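Local structure of 3-dehydroshikimate dehydratase (Pseudomonas putida, 5HMQ) at residues M3-A8 with R261-L266; E18-I23 with V31-N36; L172-D177 with M202-W207; F461-F466 with R486-Q491. The protein converts 3-dehydroshikimate to protocatechuate with a divalent metal ion in its TIM-barrel domain, and works as a homodimer. All coordinates share one frame; numbering follows the deposited sequence.

Contact 1: residues M3-A8 with R261-L266; sequences MQRSIA and RSLLYL
R5 lies against L264, while L263 packs on the base of the same arginine and on the backbone of S6. This is the closure of a TIM barrel: strand 6-8 opens the eight-stranded parallel sheet, and R261-L266 belongs to helix 252-276, which follows the last strand, 238-240. Backbone bonds of Q4 and S6 to L238 join the first and last strands next to it.

The R5 chain runs straight from CG to NE, with CG turned beside the backbone N (chi1 -60°), and this reach carries the guanidinium to the flank of the helix. There L264 comes in over one face of the group, its CD2 3.7 Å from R5 CZ and almost centred above the plane, the two side chains crossing at about a right angle. The flat group thus rests on a methyl, while its polar edge turns to E267, one step beyond the helical segment, in a salt bridge through NE. That pairing probably fixes how the guanidinium is rotated about its chain and offsets its charge in a buried place.

L263 points its side chain at the strand. CG again sits beside the backbone N (chi1 -78°), and the extended branch CD1 reaches the root of the arginine, 4.0 Å from R5 CB. L238 and L240 pack on this leucine too. The same methyl, L263 CD1, also lies 4.1 Å from the backbone atom S6 O.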
# COMPACT_ATOMS: atom_id res chain seq x y z
N MSE C 3 -21.95 21.27 9.28
CA MSE C 3 -21.37 21.92 8.12
C MSE C 3 -21.36 20.98 6.92
O MSE C 3 -21.42 19.76 7.06
CB MSE C 3 -19.95 22.39 8.41
CG MSE C 3 -19.87 23.77 9.02
SE MSE C 3 -18.10 24.05 9.76
CE MSE C 3 -17.77 25.83 9.11
N GLN C 4 -21.28 21.57 5.72
CA GLN C 4 -21.15 20.80 4.49
C GLN C 4 -19.75 20.20 4.43
O GLN C 4 -18.77 20.92 4.23
CB GLN C 4 -21.41 21.71 3.29
CG GLN C 4 -21.98 21.00 2.08
CD GLN C 4 -22.18 21.94 0.91
OE1 GLN C 4 -21.52 22.97 0.80
NE2 GLN C 4 -23.10 21.58 0.02
N ARG C 5 -19.66 18.89 4.62
CA ARG C 5 -18.37 18.20 4.63
C ARG C 5 -18.01 17.77 3.22
O ARG C 5 -18.77 17.04 2.58
CB ARG C 5 -18.42 17.00 5.58
CG ARG C 5 -18.75 17.39 7.01
CD ARG C 5 -18.73 16.19 7.93
NE ARG C 5 -19.24 16.53 9.26
CZ ARG C 5 -20.39 16.07 9.74
NH1 ARG C 5 -21.13 15.24 9.02
NH2 ARG C 5 -20.79 16.42 10.96
N SER C 6 -16.85 18.21 2.74
CA SER C 6 -16.41 17.88 1.40
C SER C 6 -14.98 17.35 1.45
O SER C 6 -14.31 17.39 2.49
CB SER C 6 -16.51 19.11 0.46
OG SER C 6 -15.86 20.23 1.02
N ILE C 7 -14.52 16.83 0.32
CA ILE C 7 -13.15 16.36 0.18
C ILE C 7 -12.73 16.55 -1.27
O ILE C 7 -13.51 16.31 -2.20
CB ILE C 7 -13.00 14.89 0.63
CG1 ILE C 7 -11.57 14.38 0.40
CG2 ILE C 7 -14.02 14.00 -0.06
CD1 ILE C 7 -11.31 13.01 0.99
N ALA C 8 -11.49 17.00 -1.47
CA ALA C 8 -10.98 17.18 -2.83
C ALA C 8 -10.67 15.83 -3.46
O ALA C 8 -10.18 14.91 -2.80
CB ALA C 8 -9.73 18.05 -2.82
N ARG C 261 -14.27 10.17 8.80
CA ARG C 261 -13.98 9.91 10.20
C ARG C 261 -13.08 10.99 10.79
O ARG C 261 -13.30 11.44 11.93
CB ARG C 261 -13.34 8.53 10.36
CG ARG C 261 -12.90 8.19 11.78
CD ARG C 261 -12.33 6.78 11.86
NE ARG C 261 -13.37 5.76 11.81
CZ ARG C 261 -13.14 4.46 11.70
NH1 ARG C 261 -11.89 4.01 11.61
NH2 ARG C 261 -14.15 3.60 11.67
N SER C 262 -12.07 11.44 10.04
CA SER C 262 -11.17 12.47 10.54
C SER C 262 -11.89 13.80 10.73
O SER C 262 -11.55 14.56 11.65
CB SER C 262 -9.98 12.63 9.61
OG SER C 262 -10.32 13.39 8.46
N LEU C 263 -12.87 14.10 9.88
CA LEU C 263 -13.64 15.34 10.05
C LEU C 263 -14.54 15.26 11.28
O LEU C 263 -14.70 16.25 11.99
CB LEU C 263 -14.46 15.63 8.79
CG LEU C 263 -13.67 16.22 7.62
CD1 LEU C 263 -14.59 16.48 6.43
CD2 LEU C 263 -12.96 17.49 8.05
N LEU C 264 -15.14 14.10 11.52
CA LEU C 264 -15.93 13.91 12.73
C LEU C 264 -15.07 14.10 13.98
O LEU C 264 -15.47 14.77 14.93
CB LEU C 264 -16.59 12.53 12.73
CG LEU C 264 -17.57 12.26 11.58
CD1 LEU C 264 -18.18 10.87 11.72
CD2 LEU C 264 -18.64 13.34 11.49
N TYR C 265 -13.88 13.49 13.97
CA TYR C 265 -12.96 13.64 15.10
C TYR C 265 -12.48 15.08 15.24
O TYR C 265 -12.37 15.59 16.36
CB TYR C 265 -11.78 12.68 14.92
CG TYR C 265 -10.77 12.69 16.04
CD1 TYR C 265 -11.09 12.24 17.32
CD2 TYR C 265 -9.47 13.14 15.82
CE1 TYR C 265 -10.16 12.24 18.34
CE2 TYR C 265 -8.53 13.15 16.84
CZ TYR C 265 -8.88 12.70 18.09
OH TYR C 265 -7.95 12.71 19.11
N LEU C 266 -12.21 15.74 14.12
CA LEU C 266 -11.81 17.14 14.16
C LEU C 266 -12.89 18.02 14.76
O LEU C 266 -12.60 18.93 15.55
CB LEU C 266 -11.46 17.63 12.75
CG LEU C 266 -11.30 19.14 12.58
CD1 LEU C 266 -10.16 19.67 13.44
CD2 LEU C 266 -11.09 19.51 11.13

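Contact 2: residues E18-I23 with V31-N36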
# COMPACT_ATOMS: atom_id res chain seq x y z
N GLU C 18 -15.22 6.43 -9.70
CA GLU C 18 -14.90 5.67 -8.50
C GLU C 18 -14.72 6.59 -7.30
O GLU C 18 -15.18 6.28 -6.19
CB GLU C 18 -13.64 4.83 -8.73
CG GLU C 18 -13.87 3.57 -9.54
CD GLU C 18 -12.59 2.99 -10.12
OE1 GLU C 18 -11.51 3.57 -9.87
OE2 GLU C 18 -12.66 1.97 -10.83
N LYS C 19 -14.05 7.73 -7.50
CA LYS C 19 -13.87 8.68 -6.41
C LYS C 19 -15.21 9.24 -5.94
O LYS C 19 -15.50 9.27 -4.73
CB LYS C 19 -12.95 9.82 -6.84
CG LYS C 19 -11.51 9.40 -7.10
CD LYS C 19 -10.64 10.60 -7.46
CE LYS C 19 -9.21 10.18 -7.77
NZ LYS C 19 -8.30 11.34 -7.98
N LEU C 20 -16.06 9.66 -6.88
CA LEU C 20 -17.33 10.27 -6.51
C LEU C 20 -18.23 9.28 -5.78
O LEU C 20 -18.92 9.66 -4.82
CB LEU C 20 -18.05 10.82 -7.74
CG LEU C 20 -17.34 11.93 -8.52
CD1 LEU C 20 -18.11 12.25 -9.79
CD2 LEU C 20 -17.18 13.17 -7.65
N GLU C 21 -18.24 8.01 -6.21
CA GLU C 21 -19.04 7.02 -5.49
C GLU C 21 -18.49 6.77 -4.10
O GLU C 21 -19.25 6.66 -3.13
CB GLU C 21 -19.13 5.72 -6.28
CG GLU C 21 -20.00 5.84 -7.52
CD GLU C 21 -19.91 4.61 -8.41
OE1 GLU C 21 -19.31 3.61 -7.98
OE2 GLU C 21 -20.50 4.62 -9.51
N ALA C 22 -17.16 6.67 -3.96
CA ALA C 22 -16.57 6.48 -2.64
C ALA C 22 -16.85 7.68 -1.73
O ALA C 22 -17.14 7.52 -0.54
CB ALA C 22 -15.07 6.24 -2.76
N ILE C 23 -16.75 8.89 -2.28
CA ILE C 23 -17.01 10.10 -1.49
C ILE C 23 -18.44 10.10 -0.97
O ILE C 23 -18.69 10.38 0.21
CB ILE C 23 -16.71 11.35 -2.33
CG1 ILE C 23 -15.21 11.49 -2.58
CG2 ILE C 23 -17.25 12.60 -1.64
CD1 ILE C 23 -14.85 12.51 -3.63
N VAL C 31 -17.87 17.78 -2.70
CA VAL C 31 -16.61 17.35 -3.29
C VAL C 31 -15.98 18.55 -3.99
O VAL C 31 -16.67 19.33 -4.65
CB VAL C 31 -16.81 16.17 -4.26
CG1 VAL C 31 -17.90 16.48 -5.27
CG2 VAL C 31 -15.51 15.84 -4.97
N GLU C 32 -14.66 18.70 -3.83
CA GLU C 32 -13.89 19.62 -4.66
C GLU C 32 -13.43 18.87 -5.90
O GLU C 32 -12.78 17.82 -5.80
CB GLU C 32 -12.68 20.18 -3.91
CG GLU C 32 -12.81 20.34 -2.41
CD GLU C 32 -11.52 20.84 -1.77
OE1 GLU C 32 -10.65 21.34 -2.51
OE2 GLU C 32 -11.38 20.73 -0.54
N ILE C 33 -13.79 19.38 -7.07
CA ILE C 33 -13.36 18.79 -8.33
C ILE C 33 -11.97 19.33 -8.66
O ILE C 33 -11.81 20.51 -8.97
CB ILE C 33 -14.36 19.07 -9.47
CG1 ILE C 33 -15.67 18.33 -9.21
CG2 ILE C 33 -13.77 18.65 -10.80
CD1 ILE C 33 -15.57 16.83 -9.35
N PHE C 34 -10.97 18.46 -8.58
CA PHE C 34 -9.62 18.80 -9.01
C PHE C 34 -9.57 18.75 -10.53
O PHE C 34 -9.99 17.76 -11.13
CB PHE C 34 -8.62 17.82 -8.38
CG PHE C 34 -7.18 18.25 -8.50
CD1 PHE C 34 -6.71 19.34 -7.79
CD2 PHE C 34 -6.30 17.53 -9.29
CE1 PHE C 34 -5.38 19.72 -7.89
CE2 PHE C 34 -4.97 17.90 -9.39
CZ PHE C 34 -4.51 19.00 -8.69
N GLU C 35 -9.09 19.83 -11.15
CA GLU C 35 -9.22 19.97 -12.60
C GLU C 35 -8.53 18.83 -13.33
O GLU C 35 -9.02 18.36 -14.36
CB GLU C 35 -8.65 21.31 -13.06
CG GLU C 35 -8.81 21.51 -14.56
CD GLU C 35 -8.40 22.89 -15.02
OE1 GLU C 35 -7.57 23.53 -14.34
OE2 GLU C 35 -8.91 23.34 -16.07
N ASN C 36 -7.38 18.37 -12.83
CA ASN C 36 -6.66 17.29 -13.50
C ASN C 36 -7.50 16.02 -13.57
O ASN C 36 -7.35 15.23 -14.50
CB ASN C 36 -5.33 17.02 -12.79
CG ASN C 36 -4.33 16.30 -13.69
OD1 ASN C 36 -4.17 16.65 -14.86
ND2 ASN C 36 -3.66 15.29 -13.14
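This is a purely apolar contact between L20 and I23 of helix 16-25 and V31 and I33 of strand 30-34, buried in the layer between the barrel wall and its outer helices. The short helix and strand segments run nearly antiparallel, 168° between their directions, with axes 10.5 Å apart at closest approach.

V31 is the centre of it. Its side chain points at the helix and offers both methyls: CG2 meets I23 CD1 at 3.6 Å, the closest approach across the two segments, and also L20 CD2 at 4.1 Å. CG1, placed between the backbone N and the carbonyl carbon (chi1 51°), lies against L20 CD2 as well, so that one leucine methyl bears on both arms of the valine. Both helix side chains cross V31 at about a right angle.

The two elements are the helix and second strand of the beta-alpha-beta unit made by strand 6-8, helix 16-25 and strand 30-34, the repeating element of a TIM barrel. I23 sends CG1 beside its backbone N (chi1 -70°), from where CD1 extends to the valine. L20 leans over from the side of the helix, and its CD2 reaches I33 CD1 at 4.3 Å; M51, C52 and L55 of helix 45-55 pack on the same leucine. Between V31 and I33, E32 points the other way, into the barrel, where its carboxylate accepts hydrogen bonds from Q63 and from the metal ligand Q193.

Contact 3: residues L172-D177 with M202-W207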
# COMPACT_ATOMS: atom_id res chain seq x y z
N LEU C 172 -0.08 26.39 8.97
CA LEU C 172 0.66 25.78 10.07
C LEU C 172 2.05 25.29 9.67
O LEU C 172 2.92 25.16 10.54
CB LEU C 172 -0.14 24.63 10.67
CG LEU C 172 -1.47 25.03 11.33
CD1 LEU C 172 -2.12 23.84 12.01
CD2 LEU C 172 -1.26 26.16 12.32
N SER C 173 2.29 25.03 8.38
CA SER C 173 3.63 24.62 7.96
C SER C 173 4.64 25.75 8.12
O SER C 173 5.83 25.50 8.33
CB SER C 173 3.62 24.14 6.51
OG SER C 173 3.26 25.18 5.63
N LEU C 174 4.18 26.99 8.01
CA LEU C 174 5.01 28.16 8.27
C LEU C 174 4.94 28.61 9.73
O LEU C 174 5.42 29.70 10.05
CB LEU C 174 4.58 29.31 7.36
CG LEU C 174 4.59 29.03 5.86
CD1 LEU C 174 3.81 30.09 5.11
CD2 LEU C 174 6.02 28.98 5.35
N LYS C 175 4.36 27.78 10.60
CA LYS C 175 4.16 28.12 12.01
C LYS C 175 3.34 29.40 12.17
O LYS C 175 3.56 30.18 13.10
CB LYS C 175 5.49 28.23 12.76
CG LYS C 175 6.24 26.92 12.88
CD LYS C 175 7.59 27.11 13.55
CE LYS C 175 8.36 25.81 13.65
NZ LYS C 175 7.69 24.83 14.56
N GLY C 176 2.41 29.64 11.25
CA GLY C 176 1.58 30.82 11.34
C GLY C 176 0.63 30.76 12.52
O GLY C 176 0.21 29.68 12.96
N ASP C 177 0.27 31.94 13.03
CA ASP C 177 -0.65 32.03 14.16
C ASP C 177 -2.06 32.20 13.61
O ASP C 177 -2.36 33.24 13.01
CB ASP C 177 -0.27 33.22 15.05
CG ASP C 177 -0.99 33.20 16.39
OD1 ASP C 177 -2.04 32.53 16.51
OD2 ASP C 177 -0.51 33.87 17.33
N MSE C 202 11.68 20.62 6.32
CA MSE C 202 11.69 20.26 4.92
C MSE C 202 11.23 21.43 4.06
O MSE C 202 10.49 22.29 4.54
CB MSE C 202 10.79 19.05 4.70
CG MSE C 202 10.83 18.44 3.32
SE MSE C 202 9.62 16.92 3.26
CE MSE C 202 10.01 16.27 1.48
N ASP C 203 11.68 21.47 2.81
CA ASP C 203 11.14 22.43 1.85
C ASP C 203 9.62 22.31 1.83
O ASP C 203 9.08 21.22 1.61
CB ASP C 203 11.73 22.16 0.47
CG ASP C 203 11.18 23.10 -0.59
OD1 ASP C 203 11.53 24.30 -0.56
OD2 ASP C 203 10.41 22.64 -1.46
N VAL C 204 8.94 23.43 2.07
CA VAL C 204 7.50 23.38 2.32
C VAL C 204 6.75 22.87 1.09
O VAL C 204 5.71 22.22 1.22
CB VAL C 204 7.00 24.76 2.78
CG1 VAL C 204 5.54 24.69 3.18
CG2 VAL C 204 7.83 25.25 3.95
N LEU C 205 7.28 23.13 -0.11
CA LEU C 205 6.63 22.63 -1.32
C LEU C 205 6.66 21.11 -1.37
O LEU C 205 5.65 20.47 -1.66
CB LEU C 205 7.31 23.23 -2.55
CG LEU C 205 6.85 22.66 -3.90
CD1 LEU C 205 5.66 23.40 -4.47
CD2 LEU C 205 8.00 22.68 -4.89
N GLU C 206 7.82 20.51 -1.09
CA GLU C 206 7.91 19.06 -1.05
C GLU C 206 7.20 18.49 0.17
O GLU C 206 6.62 17.41 0.11
CB GLU C 206 9.38 18.63 -1.07
CG GLU C 206 10.22 19.26 -2.17
CD GLU C 206 9.97 18.66 -3.53
OE1 GLU C 206 9.41 17.54 -3.61
OE2 GLU C 206 10.32 19.31 -4.54
N TRP C 207 7.24 19.22 1.29
CA TRP C 207 6.49 18.84 2.48
C TRP C 207 5.00 18.74 2.18
O TRP C 207 4.34 17.79 2.61
CB TRP C 207 6.77 19.87 3.59
CG TRP C 207 6.20 19.57 4.94
CD1 TRP C 207 5.56 18.44 5.35
CD2 TRP C 207 6.24 20.44 6.08
NE1 TRP C 207 5.19 18.55 6.67
CE2 TRP C 207 5.60 19.77 7.14
CE3 TRP C 207 6.76 21.72 6.31
CZ2 TRP C 207 5.46 20.34 8.41
CZ3 TRP C 207 6.62 22.28 7.57
CH2 TRP C 207 5.98 21.59 8.60
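S173 packs against V204 and W207 together, and these three residues bury most of the surface here. The serine points at helix 204-211 and lays its CB over one face of the indole, a CH-pi contact with CB 4.1 Å from the centroid of the six-membered ring and 26° off its normal. On the same ring, W207 CZ3 comes within 3.4 Å of the backbone atom S173 O, so the tryptophan touches both the side chain and the carbonyl of one residue.

W207 reaches this place because its CG is anti to the backbone N (chi1 -174°), which sends the indole out from the first turn of the helix. F169 meets the ring edge-to-face, and NE1 makes a weak hydrogen bond to P198 O. V204, one helical turn earlier, sets CG1 3.4 Å from S173 OG; the hydroxyl itself is hydrogen-bonded to F169 O.

In this TIM barrel both segments lie in the connections after strands 162-167 and 189-194, and the S173 side chain is about 7 Å from that of the metal ligand D167. The first is a helix end: K175, with positive phi, is the C-prime residue of a Schellman motif closing helix 168-172. The second is a helix start, where D203 is the N-cap and OD2 accepts a weak bond from E206 N. At the margin L174 brings CD2 to 4.4 Å from V204 CG2, and A139 touches both side chains. E206 forms a salt bridge with R597 of the second subunit.

Contact 4: residues F461-F466 with R486-Q491; sequences FYKSLF and RALRSQ
L488 reaches from strand 484-489 to Y462 and K463 on helix 455-465, and its side chain carries the contact. CB points at the helix. CG is turned beside the backbone N (chi1 -61°), and from it the two methyls part toward different residues. CD1 ends against the root of the tyrosine, 3.8 Å from Y462 CB, and CD2 turns to the lysine, where K463 CE is 4.4 Å away. L499 of the neighbouring strand 496-501 packs on the leucine too.

Y462 starts toward the strand, but its ring then swings away from it. One face of that ring receives F461 CD2, 3.7 Å above the plane and offset toward the rim, and F468 meets the ring with the planes about 25° apart. K463 passes the leucine with an extended chain and hydrogen-bonds through NZ to G216 O, a residue of the TIM-barrel domain.

Past the end of the helix a water links the two segments: it accepts from Q491 N at 2.7 Å and donates a weak bond to F466 O. Nearby, R489 NH1 donates to Q491 O at 2.7 Å, approaching well above the carbonyl plane.

A helix that follows strand 440-450 and precedes strand 469-474 in the chain, laid on the mixed sheet, is part of the beta-alpha-beta-beta-beta arrangement of the vicinal oxygen chelate (VOC) fold, here in the second VOC unit of the dioxygenase-like domain.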
# COMPACT_ATOMS: atom_id res chain seq x y z
N PHE C 461 -7.87 5.42 13.76
CA PHE C 461 -8.81 4.46 14.36
C PHE C 461 -8.77 4.54 15.88
O PHE C 461 -9.81 4.63 16.54
CB PHE C 461 -8.48 3.05 13.86
CG PHE C 461 -9.22 1.95 14.58
CD1 PHE C 461 -10.49 1.57 14.17
CD2 PHE C 461 -8.63 1.28 15.63
CE1 PHE C 461 -11.16 0.56 14.82
CE2 PHE C 461 -9.30 0.26 16.29
CZ PHE C 461 -10.57 -0.10 15.88
N TYR C 462 -7.56 4.50 16.46
CA TYR C 462 -7.44 4.51 17.91
C TYR C 462 -7.65 5.90 18.50
O TYR C 462 -8.21 6.03 19.59
CB TYR C 462 -6.08 3.94 18.32
CG TYR C 462 -6.10 2.44 18.52
CD1 TYR C 462 -6.69 1.88 19.64
CD2 TYR C 462 -5.52 1.59 17.58
CE1 TYR C 462 -6.72 0.51 19.82
CE2 TYR C 462 -5.54 0.22 17.76
CZ TYR C 462 -6.14 -0.32 18.88
OH TYR C 462 -6.16 -1.68 19.07
N LYS C 463 -7.21 6.95 17.79
CA LYS C 463 -7.41 8.30 18.30
C LYS C 463 -8.89 8.66 18.38
O LYS C 463 -9.33 9.30 19.34
CB LYS C 463 -6.68 9.32 17.43
CG LYS C 463 -5.21 9.50 17.75
CD LYS C 463 -4.64 10.69 16.98
CE LYS C 463 -3.27 11.09 17.50
NZ LYS C 463 -2.72 12.24 16.73
N SER C 464 -9.68 8.26 17.39
CA SER C 464 -11.08 8.68 17.35
C SER C 464 -11.99 7.75 18.13
O SER C 464 -12.72 8.19 19.02
CB SER C 464 -11.55 8.82 15.90
OG SER C 464 -11.52 7.58 15.21
N LEU C 465 -11.96 6.45 17.82
CA LEU C 465 -12.90 5.52 18.45
C LEU C 465 -12.64 5.38 19.95
O LEU C 465 -13.58 5.20 20.72
CB LEU C 465 -12.83 4.15 17.78
CG LEU C 465 -13.72 3.93 16.55
CD1 LEU C 465 -13.12 4.61 15.32
CD2 LEU C 465 -13.94 2.45 16.29
N PHE C 466 -11.38 5.44 20.37
CA PHE C 466 -11.02 5.16 21.76
C PHE C 466 -10.32 6.33 22.44
O PHE C 466 -9.88 6.19 23.59
CB PHE C 466 -10.15 3.91 21.82
CG PHE C 466 -10.85 2.68 21.31
CD1 PHE C 466 -11.74 1.99 22.12
CD2 PHE C 466 -10.63 2.23 20.02
CE1 PHE C 466 -12.39 0.87 21.65
CE2 PHE C 466 -11.28 1.11 19.55
CZ PHE C 466 -12.16 0.43 20.36
N ARG C 486 6.95 5.89 16.73
CA ARG C 486 5.61 6.35 17.09
C ARG C 486 4.92 5.39 18.05
O ARG C 486 5.14 4.17 18.02
CB ARG C 486 4.69 6.57 15.89
CG ARG C 486 5.11 7.59 14.86
CD ARG C 486 3.85 8.07 14.14
NE ARG C 486 3.91 8.00 12.68
CZ ARG C 486 2.88 8.28 11.89
NH1 ARG C 486 1.72 8.64 12.43
NH2 ARG C 486 3.00 8.20 10.58
N ALA C 487 4.06 5.95 18.90
CA ALA C 487 3.31 5.18 19.87
C ALA C 487 2.04 5.95 20.22
O ALA C 487 1.97 7.17 20.07
CB ALA C 487 4.12 4.91 21.14
N LEU C 488 1.03 5.21 20.67
CA LEU C 488 -0.21 5.80 21.17
C LEU C 488 -0.41 5.39 22.62
O LEU C 488 0.28 4.52 23.16
CB LEU C 488 -1.41 5.38 20.31
CG LEU C 488 -1.35 5.80 18.84
CD1 LEU C 488 -2.48 5.15 18.06
CD2 LEU C 488 -1.37 7.33 18.69
N ARG C 489 -1.38 6.04 23.26
CA ARG C 489 -1.52 5.96 24.71
C ARG C 489 -2.94 6.35 25.08
O ARG C 489 -3.44 7.37 24.61
CB ARG C 489 -0.50 6.89 25.39
CG ARG C 489 -0.53 6.93 26.90
CD ARG C 489 0.19 8.18 27.40
NE ARG C 489 0.43 8.18 28.84
CZ ARG C 489 -0.41 8.66 29.75
NH1 ARG C 489 -1.56 9.20 29.37
NH2 ARG C 489 -0.09 8.61 31.03
N SER C 490 -3.59 5.53 25.91
CA SER C 490 -4.85 5.94 26.50
C SER C 490 -4.63 7.15 27.40
O SER C 490 -3.51 7.42 27.86
CB SER C 490 -5.49 4.80 27.28
OG SER C 490 -4.65 4.36 28.33
N GLN C 491 -5.71 7.90 27.65
CA GLN C 491 -5.58 9.16 28.37
C GLN C 491 -4.89 8.99 29.72
O GLN C 491 -4.04 9.81 30.09
CB GLN C 491 -6.96 9.81 28.55
CG GLN C 491 -7.65 10.18 27.25
CD GLN C 491 -6.88 11.21 26.44
OE1 GLN C 491 -6.20 12.08 27.00
NE2 GLN C 491 -6.99 11.13 25.12
O HOH W 1 -7.96 7.08 26.31

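How the contacts relate
Contacts 1 and 2 share the barrel wall: strands 6-8 and 30-34 are neighbours, I7 O lies 3.1 Å from E32 N in a probable hydrogen bond, and contact 2 is nested in the chain loop that contact 1 closes. Contact 3 belongs to the same domain, its nearest atoms about 9 Å from contact 1. None of these contacts supplies a ligand of the catalytic magnesium ion: the side chains of S6 and S173 are about 11 and 10 Å from it, that of I33 about 14 Å. Contact 4 lies in the dioxygenase-like domain, the side chain of L488 about 14 Å from the second magnesium ion, held by H445, H523 and E601, yet it touches contact 1 across the domain boundary, where Y265 CE1 is 3.2 Å from K463 O.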